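Local coordinates for surface layer protein (Geobacillus stearothermophilus, PDB 4UJ7) that probably assembles with copies of itself into the crystalline layer that coats the bacterial cell, and binds calcium in the portion, domains 5-6, considered here, at residues 167-172 with 213-218; 173-176 with 181-184; 198-203 with 208-213. All coordinates share one frame; numbering follows the deposited sequence. Where two conformers were deposited one is given.

Contact 1 of 3, residues 167-172 with 213-218. With CA (calcium ion), chain D.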
ATOM      1  N   ASN A 167     -12.510  17.036  17.242  1.00 14.50           N
ATOM      2  CA  ASN A 167     -13.549  16.236  16.590  1.00 15.00           C
ATOM      3  C   ASN A 167     -13.856  14.872  17.218  1.00 14.90           C
ATOM      4  O   ASN A 167     -14.657  14.100  16.666  1.00 16.57           O
ATOM      5  CB  ASN A 167     -13.231  16.066  15.089  1.00 14.97           C
ATOM      6  CG  ASN A 167     -12.004  15.216  14.843  1.00 15.41           C
ATOM      7  OD1 ASN A 167     -11.198  14.996  15.738  1.00 15.45           O
ATOM      8  ND2 ASN A 167     -11.868  14.701  13.619  1.00 16.07           N
ATOM      9  N   GLY A 168     -13.246  14.551  18.360  1.00 14.86           N
ATOM     10  CA  GLY A 168     -13.528  13.267  19.025  1.00 15.19           C
ATOM     11  C   GLY A 168     -12.869  12.038  18.393  1.00 15.15           C
ATOM     12  O   GLY A 168     -13.137  10.903  18.804  1.00 16.33           O
ATOM     13  N   VAL A 169     -12.030  12.267  17.383  1.00 15.54           N
ATOM     14  CA  VAL A 169     -11.260  11.192  16.736  1.00 14.95           C
ATOM     15  C   VAL A 169      -9.811  11.435  17.093  1.00 14.57           C
ATOM     16  O   VAL A 169      -9.249  12.481  16.769  1.00 14.67           O
ATOM     17  CB  VAL A 169     -11.435  11.209  15.199  1.00 15.07           C
ATOM     18  CG1 VAL A 169     -10.712  10.027  14.549  1.00 14.93           C
ATOM     19  CG2 VAL A 169     -12.913  11.168  14.835  1.00 15.40           C
ATOM     20  N   ILE A 170      -9.212  10.455  17.766  1.00 14.08           N
ATOM     21  CA  ILE A 170      -7.881  10.627  18.338  1.00 14.20           C
ATOM     22  C   ILE A 170      -7.036   9.412  17.980  1.00 13.88           C
ATOM     23  O   ILE A 170      -7.420   8.260  18.292  1.00 14.23           O
ATOM     24  CB  ILE A 170      -7.940  10.857  19.872  1.00 14.69           C
ATOM     25  CG1 ILE A 170      -9.017  11.905  20.208  1.00 15.83           C
ATOM     26  CG2 ILE A 170      -6.572  11.309  20.366  1.00 14.64           C
ATOM     27  CD1 ILE A 170      -9.428  11.927  21.669  1.00 18.43           C
ATOM     28  N   VAL A 171      -5.904   9.669  17.319  1.00 14.01           N
ATOM     29  CA  VAL A 171      -5.016   8.577  16.895  1.00 14.18           C
ATOM     30  C   VAL A 171      -3.566   8.837  17.276  1.00 14.56           C
ATOM     31  O   VAL A 171      -3.164   9.992  17.470  1.00 16.23           O
ATOM     32  CB  VAL A 171      -5.094   8.309  15.369  1.00 13.96           C
ATOM     33  CG1 VAL A 171      -6.497   7.900  14.959  1.00 13.86           C
ATOM     34  CG2 VAL A 171      -4.653   9.523  14.567  1.00 14.38           C
ATOM     35  N   ASN A 172      -2.811   7.753  17.409  1.00 14.54           N
ATOM     36  CA  ASN A 172      -1.356   7.824  17.565  1.00 16.64           C
ATOM     37  C   ASN A 172      -0.678   7.443  16.278  1.00 16.01           C
ATOM     38  O   ASN A 172      -1.175   6.587  15.552  1.00 16.06           O
ATOM     39  CB  ASN A 172      -0.886   6.895  18.684  1.00 19.31           C
ATOM     40  CG  ASN A 172      -0.971   7.547  20.060  1.00 22.66           C
ATOM     41  OD1 ASN A 172      -0.800   8.766  20.203  1.00 27.64           O
ATOM     42  ND2 ASN A 172      -1.221   6.741  21.074  1.00 24.81           N
ATOM     43  N   VAL A 213      -7.085   9.713   7.634  1.00 17.79           N
ATOM     44  CA  VAL A 213      -7.455   8.380   8.091  1.00 17.08           C
ATOM     45  C   VAL A 213      -8.877   8.402   8.638  1.00 16.80           C
ATOM     46  O   VAL A 213      -9.404   9.468   8.944  1.00 17.58           O
ATOM     47  CB  VAL A 213      -6.458   7.801   9.119  1.00 16.61           C
ATOM     48  CG1 VAL A 213      -5.079   7.679   8.475  1.00 18.28           C
ATOM     49  CG2 VAL A 213      -6.395   8.652  10.399  1.00 16.76           C
ATOM     50  N   GLU A 214      -9.516   7.239   8.713  1.00 16.09           N
ATOM     51  CA  GLU A 214     -10.905   7.174   9.162  1.00 17.07           C
ATOM     52  C   GLU A 214     -11.062   6.190  10.310  1.00 16.92           C
ATOM     53  O   GLU A 214     -10.639   5.033  10.206  1.00 17.08           O
ATOM     54  CB  GLU A 214     -11.830   6.763   8.004  1.00 18.79           C
ATOM     55  CG  GLU A 214     -13.319   6.898   8.324  1.00 21.20           C
ATOM     56  CD  GLU A 214     -14.232   6.403   7.211  1.00 23.04           C
ATOM     57  OE1 GLU A 214     -13.730   6.022   6.130  1.00 26.61           O
ATOM     58  OE2 GLU A 214     -15.470   6.386   7.426  1.00 25.17           O
ATOM     59  N   VAL A 215     -11.675   6.649  11.396  1.00 16.24           N
ATOM     60  CA  VAL A 215     -12.100   5.746  12.453  1.00 16.06           C
ATOM     61  C   VAL A 215     -13.550   5.359  12.174  1.00 16.43           C
ATOM     62  O   VAL A 215     -14.399   6.227  11.940  1.00 17.55           O
ATOM     63  CB  VAL A 215     -11.909   6.366  13.862  1.00 16.52           C
ATOM     64  CG1 VAL A 215     -12.592   5.530  14.931  1.00 16.97           C
ATOM     65  CG2 VAL A 215     -10.424   6.458  14.167  1.00 16.36           C
ATOM     66  N   ILE A 216     -13.789   4.056  12.142  1.00 16.66           N
ATOM     67  CA  ILE A 216     -15.138   3.491  11.966  1.00 17.93           C
ATOM     68  C   ILE A 216     -15.481   2.663  13.216  1.00 18.60           C
ATOM     69  O   ILE A 216     -14.629   2.420  14.079  1.00 17.51           O
ATOM     70  CB  ILE A 216     -15.245   2.629  10.665  1.00 17.72           C
ATOM     71  CG1 ILE A 216     -14.362   1.365  10.765  1.00 17.71           C
ATOM     72  CG2 ILE A 216     -14.926   3.469   9.436  1.00 17.96           C
ATOM     73  CD1 ILE A 216     -14.565   0.330   9.652  1.00 18.58           C
ATOM     74  N   ASP A 217     -16.733   2.229  13.329  1.00 19.79           N
ATOM     75  CA  ASP A 217     -17.112   1.321  14.402  1.00 21.09           C
ATOM     76  C   ASP A 217     -18.201   0.392  13.879  1.00 21.22           C
ATOM     77  O   ASP A 217     -19.348   0.811  13.716  1.00 22.06           O
ATOM     78  CB  ASP A 217     -17.624   2.106  15.623  1.00 22.57           C
ATOM     79  CG  ASP A 217     -17.797   1.224  16.864  1.00 23.85           C
ATOM     80  OD1 ASP A 217     -18.084   0.012  16.724  1.00 22.76           O
ATOM     81  OD2 ASP A 217     -17.642   1.749  17.995  1.00 26.50           O
ATOM     82  N   THR A 218     -17.838  -0.864  13.632  1.00 21.56           N
ATOM     83  CA  THR A 218     -18.776  -1.805  12.999  1.00 22.82           C
ATOM     84  C   THR A 218     -19.543  -2.655  14.007  1.00 24.79           C
ATOM     85  O   THR A 218     -20.187  -3.625  13.606  1.00 26.65           O
ATOM     86  CB  THR A 218     -18.075  -2.727  11.981  1.00 22.70           C
ATOM     87  OG1 THR A 218     -17.075  -3.516  12.649  1.00 22.38           O
ATOM     88  CG2 THR A 218     -17.445  -1.908  10.836  1.00 22.53           C
TER
HETATM   89 CA    CA D 802      -8.937  14.719  16.414  1.00 13.69          CA
HETATM   90  O   HOH W   1      -7.060  14.493  17.918  1.00 14.95           O

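Contact 2 of 3, residues 173-176 with 181-184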
ATOM      1  N   ALA A 173       0.447   8.089  15.990  1.00 16.00           N
ATOM      2  CA  ALA A 173       1.228   7.829  14.780  1.00 16.21           C
ATOM      3  C   ALA A 173       2.637   7.508  15.215  1.00 16.79           C
ATOM      4  O   ALA A 173       3.272   8.315  15.925  1.00 18.88           O
ATOM      5  CB  ALA A 173       1.217   9.044  13.870  1.00 16.20           C
ATOM      6  N   SER A 174       3.150   6.350  14.803  1.00 16.53           N
ATOM      7  CA  SER A 174       4.463   5.889  15.264  0.50 17.31           C
ATOM      8  C   SER A 174       5.262   5.196  14.162  1.00 17.18           C
ATOM      9  O   SER A 174       4.722   4.317  13.480  1.00 17.10           O
ATOM     10  CB  SER A 174       4.262   4.891  16.400  0.50 18.37           C
ATOM     11  OG  SER A 174       3.409   3.839  15.975  0.50 20.00           O
ATOM     12  N   LYS A 175       6.537   5.557  14.004  1.00 16.91           N
ATOM     13  CA  LYS A 175       7.416   4.877  13.046  1.00 18.59           C
ATOM     14  C   LYS A 175       7.797   3.510  13.564  1.00 18.68           C
ATOM     15  O   LYS A 175       8.246   3.372  14.703  1.00 20.17           O
ATOM     16  CB  LYS A 175       8.712   5.659  12.832  1.00 21.14           C
ATOM     17  CG  LYS A 175       8.534   6.927  12.039  1.00 24.15           C
ATOM     18  CD  LYS A 175       9.868   7.620  11.819  1.00 25.69           C
ATOM     19  CE  LYS A 175       9.617   9.003  11.262  1.00 26.47           C
ATOM     20  NZ  LYS A 175      10.749   9.943  11.487  1.00 26.38           N
ATOM     21  N   SER A 176       7.635   2.499  12.719  1.00 18.21           N
ATOM     22  CA  SER A 176       8.030   1.142  13.065  1.00 18.76           C
ATOM     23  C   SER A 176       9.057   0.689  12.047  1.00 18.18           C
ATOM     24  O   SER A 176       8.738   0.540  10.874  1.00 18.75           O
ATOM     25  CB  SER A 176       6.821   0.223  13.080  1.00 19.80           C
ATOM     26  OG  SER A 176       5.922   0.672  14.085  1.00 23.67           O
ATOM     27  N   ASP A 181      13.546  -1.168   6.842  1.00 22.73           N
ATOM     28  CA  ASP A 181      12.252  -0.755   6.267  1.00 20.80           C
ATOM     29  C   ASP A 181      11.366  -0.096   7.324  1.00 18.72           C
ATOM     30  O   ASP A 181      11.193  -0.635   8.422  1.00 18.02           O
ATOM     31  CB  ASP A 181      11.502  -1.942   5.661  1.00 22.10           C
ATOM     32  CG  ASP A 181      10.185  -1.529   5.009  1.00 23.97           C
ATOM     33  OD1 ASP A 181      10.228  -0.918   3.926  1.00 25.47           O
ATOM     34  OD2 ASP A 181       9.107  -1.807   5.584  1.00 26.32           O
ATOM     35  N   THR A 182      10.799   1.061   6.988  1.00 17.15           N
ATOM     36  CA  THR A 182       9.970   1.812   7.935  1.00 16.65           C
ATOM     37  C   THR A 182       8.514   1.929   7.463  1.00 15.80           C
ATOM     38  O   THR A 182       8.258   2.285   6.308  1.00 16.41           O
ATOM     39  CB  THR A 182      10.566   3.225   8.157  1.00 16.45           C
ATOM     40  OG1 THR A 182      11.885   3.093   8.703  1.00 17.65           O
ATOM     41  CG2 THR A 182       9.709   4.061   9.109  1.00 17.08           C
ATOM     42  N   VAL A 183       7.572   1.625   8.364  1.00 15.20           N
ATOM     43  CA  VAL A 183       6.139   1.882   8.124  1.00 15.16           C
ATOM     44  C   VAL A 183       5.651   2.844   9.209  1.00 14.45           C
ATOM     45  O   VAL A 183       6.030   2.700  10.379  1.00 14.28           O
ATOM     46  CB  VAL A 183       5.324   0.566   8.158  1.00 15.74           C
ATOM     47  CG1 VAL A 183       3.848   0.821   7.950  1.00 16.81           C
ATOM     48  CG2 VAL A 183       5.852  -0.405   7.103  1.00 16.15           C
ATOM     49  N   TYR A 184       4.825   3.830   8.841  1.00 14.83           N
ATOM     50  CA  TYR A 184       4.212   4.676   9.866  1.00 15.06           C
ATOM     51  C   TYR A 184       2.873   4.033  10.249  1.00 15.23           C
ATOM     52  O   TYR A 184       1.995   3.853   9.394  1.00 16.41           O
ATOM     53  CB  TYR A 184       3.991   6.088   9.319  1.00 15.73           C
ATOM     54  CG  TYR A 184       4.630   7.197  10.134  1.00 16.27           C
ATOM     55  CD1 TYR A 184       4.180   7.488  11.426  1.00 16.66           C
ATOM     56  CD2 TYR A 184       5.682   7.961   9.608  1.00 16.83           C
ATOM     57  CE1 TYR A 184       4.749   8.501  12.182  1.00 17.37           C
ATOM     58  CE2 TYR A 184       6.258   8.990  10.354  1.00 18.00           C
ATOM     59  CZ  TYR A 184       5.789   9.258  11.640  1.00 18.21           C
ATOM     60  OH  TYR A 184       6.350  10.272  12.402  1.00 19.42           O
TER
HETATM   61  O   HOH W   2       5.932  10.150  15.037  1.00 30.30           O

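Contact 3 of 3, residues 198-203 with 208-213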
ATOM      1  N   THR A 198      -7.277  14.250   9.933  1.00 16.15           N
ATOM      2  CA  THR A 198      -6.247  14.708   9.005  1.00 16.81           C
ATOM      3  C   THR A 198      -4.847  14.529   9.593  1.00 16.68           C
ATOM      4  O   THR A 198      -4.539  15.067  10.664  1.00 17.30           O
ATOM      5  CB  THR A 198      -6.488  16.186   8.608  1.00 17.58           C
ATOM      6  OG1 THR A 198      -7.772  16.279   7.992  1.00 20.10           O
ATOM      7  CG2 THR A 198      -5.436  16.665   7.609  1.00 18.95           C
ATOM      8  N   LEU A 199      -3.996  13.777   8.896  1.00 16.46           N
ATOM      9  CA  LEU A 199      -2.583  13.692   9.258  1.00 15.64           C
ATOM     10  C   LEU A 199      -1.731  14.538   8.346  1.00 16.32           C
ATOM     11  O   LEU A 199      -1.902  14.516   7.138  1.00 16.93           O
ATOM     12  CB  LEU A 199      -2.093  12.242   9.212  1.00 14.78           C
ATOM     13  CG  LEU A 199      -2.921  11.237  10.010  1.00 15.31           C
ATOM     14  CD1 LEU A 199      -2.338   9.830   9.883  1.00 16.01           C
ATOM     15  CD2 LEU A 199      -3.007  11.649  11.479  1.00 16.74           C
ATOM     16  N   THR A 200      -0.790  15.265   8.937  1.00 16.00           N
ATOM     17  CA  THR A 200       0.113  16.140   8.183  1.00 17.31           C
ATOM     18  C   THR A 200       1.488  15.508   8.090  1.00 17.33           C
ATOM     19  O   THR A 200       2.050  15.070   9.104  1.00 17.22           O
ATOM     20  CB  THR A 200       0.179  17.550   8.817  1.00 18.38           C
ATOM     21  OG1 THR A 200      -1.151  18.079   8.871  1.00 19.66           O
ATOM     22  CG2 THR A 200       1.052  18.493   7.993  1.00 19.24           C
ATOM     23  N   VAL A 201       2.031  15.465   6.871  1.00 17.60           N
ATOM     24  CA  VAL A 201       3.323  14.850   6.625  1.00 18.40           C
ATOM     25  C   VAL A 201       4.363  15.942   6.359  1.00 18.33           C
ATOM     26  O   VAL A 201       4.200  16.737   5.429  1.00 18.51           O
ATOM     27  CB  VAL A 201       3.247  13.932   5.381  1.00 18.58           C
ATOM     28  CG1 VAL A 201       4.571  13.236   5.143  1.00 19.72           C
ATOM     29  CG2 VAL A 201       2.120  12.913   5.521  1.00 18.53           C
ATOM     30  N   LYS A 202       5.417  15.958   7.167  1.00 19.77           N
ATOM     31  CA  LYS A 202       6.460  16.983   7.067  1.00 21.45           C
ATOM     32  C   LYS A 202       7.831  16.364   6.855  1.00 22.63           C
ATOM     33  O   LYS A 202       8.132  15.302   7.392  1.00 22.16           O
ATOM     34  CB  LYS A 202       6.483  17.842   8.337  1.00 22.40           C
ATOM     35  CG  LYS A 202       5.290  18.782   8.469  1.00 24.18           C
ATOM     36  CD  LYS A 202       5.571  19.829   9.531  1.00 26.68           C
ATOM     37  CE  LYS A 202       4.290  20.465  10.036  1.00 28.98           C
ATOM     38  NZ  LYS A 202       4.566  21.157  11.324  1.00 30.56           N
ATOM     39  N   LEU A 203       8.661  17.034   6.058  1.00 23.76           N
ATOM     40  CA  LEU A 203      10.076  16.681   5.945  1.00 25.06           C
ATOM     41  C   LEU A 203      10.827  17.813   6.616  1.00 27.29           C
ATOM     42  O   LEU A 203      10.959  18.895   6.053  1.00 28.19           O
ATOM     43  CB  LEU A 203      10.472  16.503   4.478  1.00 25.92           C
ATOM     44  CG  LEU A 203      11.887  16.021   4.133  1.00 26.73           C
ATOM     45  CD1 LEU A 203      12.228  14.709   4.833  1.00 26.20           C
ATOM     46  CD2 LEU A 203      12.037  15.879   2.623  1.00 26.99           C
ATOM     47  N   LEU A 208       4.831  18.288   3.221  1.00 22.89           N
ATOM     48  CA  LEU A 208       4.755  17.517   1.975  1.00 22.68           C
ATOM     49  C   LEU A 208       3.316  17.261   1.525  1.00 23.06           C
ATOM     50  O   LEU A 208       3.034  17.200   0.332  1.00 23.31           O
ATOM     51  CB  LEU A 208       5.515  16.188   2.092  1.00 23.03           C
ATOM     52  CG  LEU A 208       6.999  16.190   2.471  1.00 23.34           C
ATOM     53  CD1 LEU A 208       7.555  14.771   2.372  1.00 24.83           C
ATOM     54  CD2 LEU A 208       7.829  17.157   1.620  1.00 24.30           C
ATOM     55  N   GLY A 209       2.404  17.123   2.481  1.00 21.48           N
ATOM     56  CA  GLY A 209       0.993  16.911   2.150  1.00 19.71           C
ATOM     57  C   GLY A 209       0.214  16.459   3.361  1.00 19.75           C
ATOM     58  O   GLY A 209       0.733  16.502   4.466  1.00 19.86           O
ATOM     59  N   THR A 210      -1.034  16.057   3.140  1.00 19.33           N
ATOM     60  CA  THR A 210      -1.892  15.491   4.179  1.00 19.67           C
ATOM     61  C   THR A 210      -2.561  14.214   3.709  1.00 19.14           C
ATOM     62  O   THR A 210      -2.692  13.975   2.508  1.00 18.99           O
ATOM     63  CB  THR A 210      -2.979  16.478   4.665  1.00 20.05           C
ATOM     64  OG1 THR A 210      -3.878  16.790   3.588  1.00 22.34           O
ATOM     65  CG2 THR A 210      -2.350  17.748   5.232  1.00 21.41           C
ATOM     66  N   VAL A 211      -2.977  13.384   4.663  1.00 18.41           N
ATOM     67  CA  VAL A 211      -3.784  12.204   4.368  1.00 18.71           C
ATOM     68  C   VAL A 211      -4.823  12.053   5.476  1.00 18.63           C
ATOM     69  O   VAL A 211      -4.517  12.229   6.657  1.00 17.78           O
ATOM     70  CB  VAL A 211      -2.913  10.923   4.203  1.00 18.64           C
ATOM     71  CG1 VAL A 211      -2.138  10.593   5.479  1.00 19.32           C
ATOM     72  CG2 VAL A 211      -3.749   9.736   3.723  1.00 19.38           C
ATOM     73  N   ASP A 212      -6.058  11.754   5.089  1.00 19.38           N
ATOM     74  CA  ASP A 212      -7.124  11.553   6.053  1.00 21.06           C
ATOM     75  C   ASP A 212      -7.247  10.075   6.367  1.00 21.02           C
ATOM     76  O   ASP A 212      -7.444   9.259   5.465  1.00 25.67           O
ATOM     77  CB  ASP A 212      -8.453  12.084   5.509  1.00 22.83           C
ATOM     78  CG  ASP A 212      -8.579  13.594   5.625  1.00 24.73           C
ATOM     79  OD1 ASP A 212      -7.628  14.274   6.063  1.00 24.59           O
ATOM     80  OD2 ASP A 212      -9.660  14.109   5.272  1.00 28.56           O
ATOM     81  N   VAL A 213      -7.085   9.713   7.634  1.00 17.79           N
ATOM     82  CA  VAL A 213      -7.455   8.380   8.091  1.00 17.08           C
ATOM     83  C   VAL A 213      -8.877   8.402   8.638  1.00 16.80           C
ATOM     84  O   VAL A 213      -9.404   9.468   8.944  1.00 17.58           O
ATOM     85  CB  VAL A 213      -6.458   7.801   9.119  1.00 16.61           C
ATOM     86  CG1 VAL A 213      -5.079   7.679   8.475  1.00 18.28           C
ATOM     87  CG2 VAL A 213      -6.395   8.652  10.399  1.00 16.76           C
TER

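Contact 1 of 3, residues 167-172 with 213-218
V169 and V171 meet V215 across the interior of an immunoglobulin-like beta sandwich, a worked example of how a metal-bound loop can be joined to a hydrophobic core. Segment 167-172 leads into the strand 171-178 of one sheet, while segment 213-218 ends the strand 206-216 of the other, and valine methyls meet between them. The tight point is a single pair: V169 CG1 lies 3.6 Å from V215 CG2, the two valines sliding past each other in opposite directions. For V169, CG1 stands anti to the backbone N (chi1 -176°), which carries this methyl towards V215 rather than leaving it beside its own amide. V171 CG1 approaches the same V215 CG2 more loosely, at 4.3 Å, so one methyl of V215 meets both V169 of the loop and V171 at the start of the strand. V171 also packs against L199, I186 and I123, residues from both sheets.

The other side of the loop is more open and polar. The side chain of I170 leaves its backbone away from V215 and is partly exposed. At the N167-V169 end of the loop a calcium ion is bound, 2.4 Å from N167 OD1, with water 1 as a further ligand. E162, D165 and E197 (through both its carboxylate oxygens) complete the seven oxygens, and their negative charges would offset that of the ion. V169 thus belongs to both halves, its side chain in the core and its carbonyl on the metal. The loop is braced by an Asx turn: V169 N donates to N167 OD1 at 3.3 Å, from above the plane of the amide carbonyl. V169 O completes the link, 2.3 Å from the calcium ion.

Contact 2 of 3, residues 173-176 with 181-184
K175 faces Y184 as a non-hydrogen-bonded pair and S176 faces V183 as a hydrogen-bonded pair, in two antiparallel strands whose short axes come within 4.7 Å and run at 167° to each other. S176 N gives V183 O a 2.8 Å bond, nearly along the C=O axis, and V183 N returns one of 3.0 Å to S176 O, so this pair is fastened in both directions.

The side-chain contact is carried by the ring of Y184. The extended chain of K175 crosses it obliquely, with CG over one face, 3.8 Å from the ring centroid, a CH-pi contact displaced towards the rim. Further along the same chain, K175 CE is 3.5 Å from Y184 CE2. The backbone carbonyl carbon of A173 lies at the ring edge, in its plane, and the methyl A173 CB is 4.0 Å from Y184 CE1. Y184 reaches this position with a nearly eclipsed first torsion (chi1 -124°), consistent with a ring held in place by K175, A173 and the bond to I159.

Both polar ends pass beyond the pair: K175 NZ donates to N155 O, and Y184 OH is hydrogen-bonded to the amide of I159. The hydroxyl also meets water 2, at 2.7 Å from Y184 OH. D181 OD1 forms salt bridges with K139 and with K32, the latter in the preceding Big-like domain. A lysine CG laid over the ring of a cross-strand tyrosine is here a feature of the beta hairpin 171-178/181-188, within the five-stranded sheet of the second Big-like domain.

Contact 3 of 3, residues 198-203 with 208-213
A beta hairpin with a classic bulge near its turn joins the strands 195-203 and 206-216 within one sheet of the second Big-like domain. At the bulge, L208 and G209 both face V201, whose carbonyl O accepts from two amides in succession: L208 N at 2.8 Å and, only weakly, G209 N at 3.5 Å. Beyond it the ladder is regular, and L199 and V211 form a hydrogen-bonded pair with bonds in both directions.

The two faces of the hairpin differ. L199, V201 and V211 turn into the sandwich, where strands 110-117 and 135-144 cover them. L199 CD1 touches V213 CG1 at 3.8 Å, the two side chains meeting at about a right angle. The other face carries T198, T200, T210 and D212. T198 OG1 donates to D212 OD1 at 2.8 Å, arriving from above the carboxylate plane, 36° out of it; with OG1 beside the backbone N (chi1 -60°), the hydroxyl can reach across to the neighbouring strand. T200 and T210 lie side by side, pointing the same way.

Near the turn, the branched end of L208 lies against the beta carbon of L203, with CD2 3.9 Å from L203 CB, and the L208 side chain also touches Y113 and I153. With L208 cut back to an alanine, L203 CB would probably lose the methyls it rests on, a gap would open beside it, and Y113 and I153 would lose some packing. The chemistry implies a two-sided hairpin, apolar where it packs against strands 110-117 and 135-144 and hydroxyl- and carboxylate-bearing on its exposed face.

How the contacts relate
After the first Big-like domain and the early strands of the second, the chain reaches 167-172, the opening half of contact 1, which runs without a break into 173-176. Contact 2 closes first, a short hairpin formed when 181-184 folds back. The chain then crosses to the other sheet, where 198-203 pairs with 208-213 to close contact 3, a second hairpin in series with the first. V213 ends contact 3 and begins the far half of contact 1, whose long loop therefore encloses both hairpins. Contacts 2 and 3 each pair neighbouring strands within one sheet; contact 1 ties the sheets together, and V171 CG2 meets L199 CD2 at 4.1 Å between contacts 1 and 3.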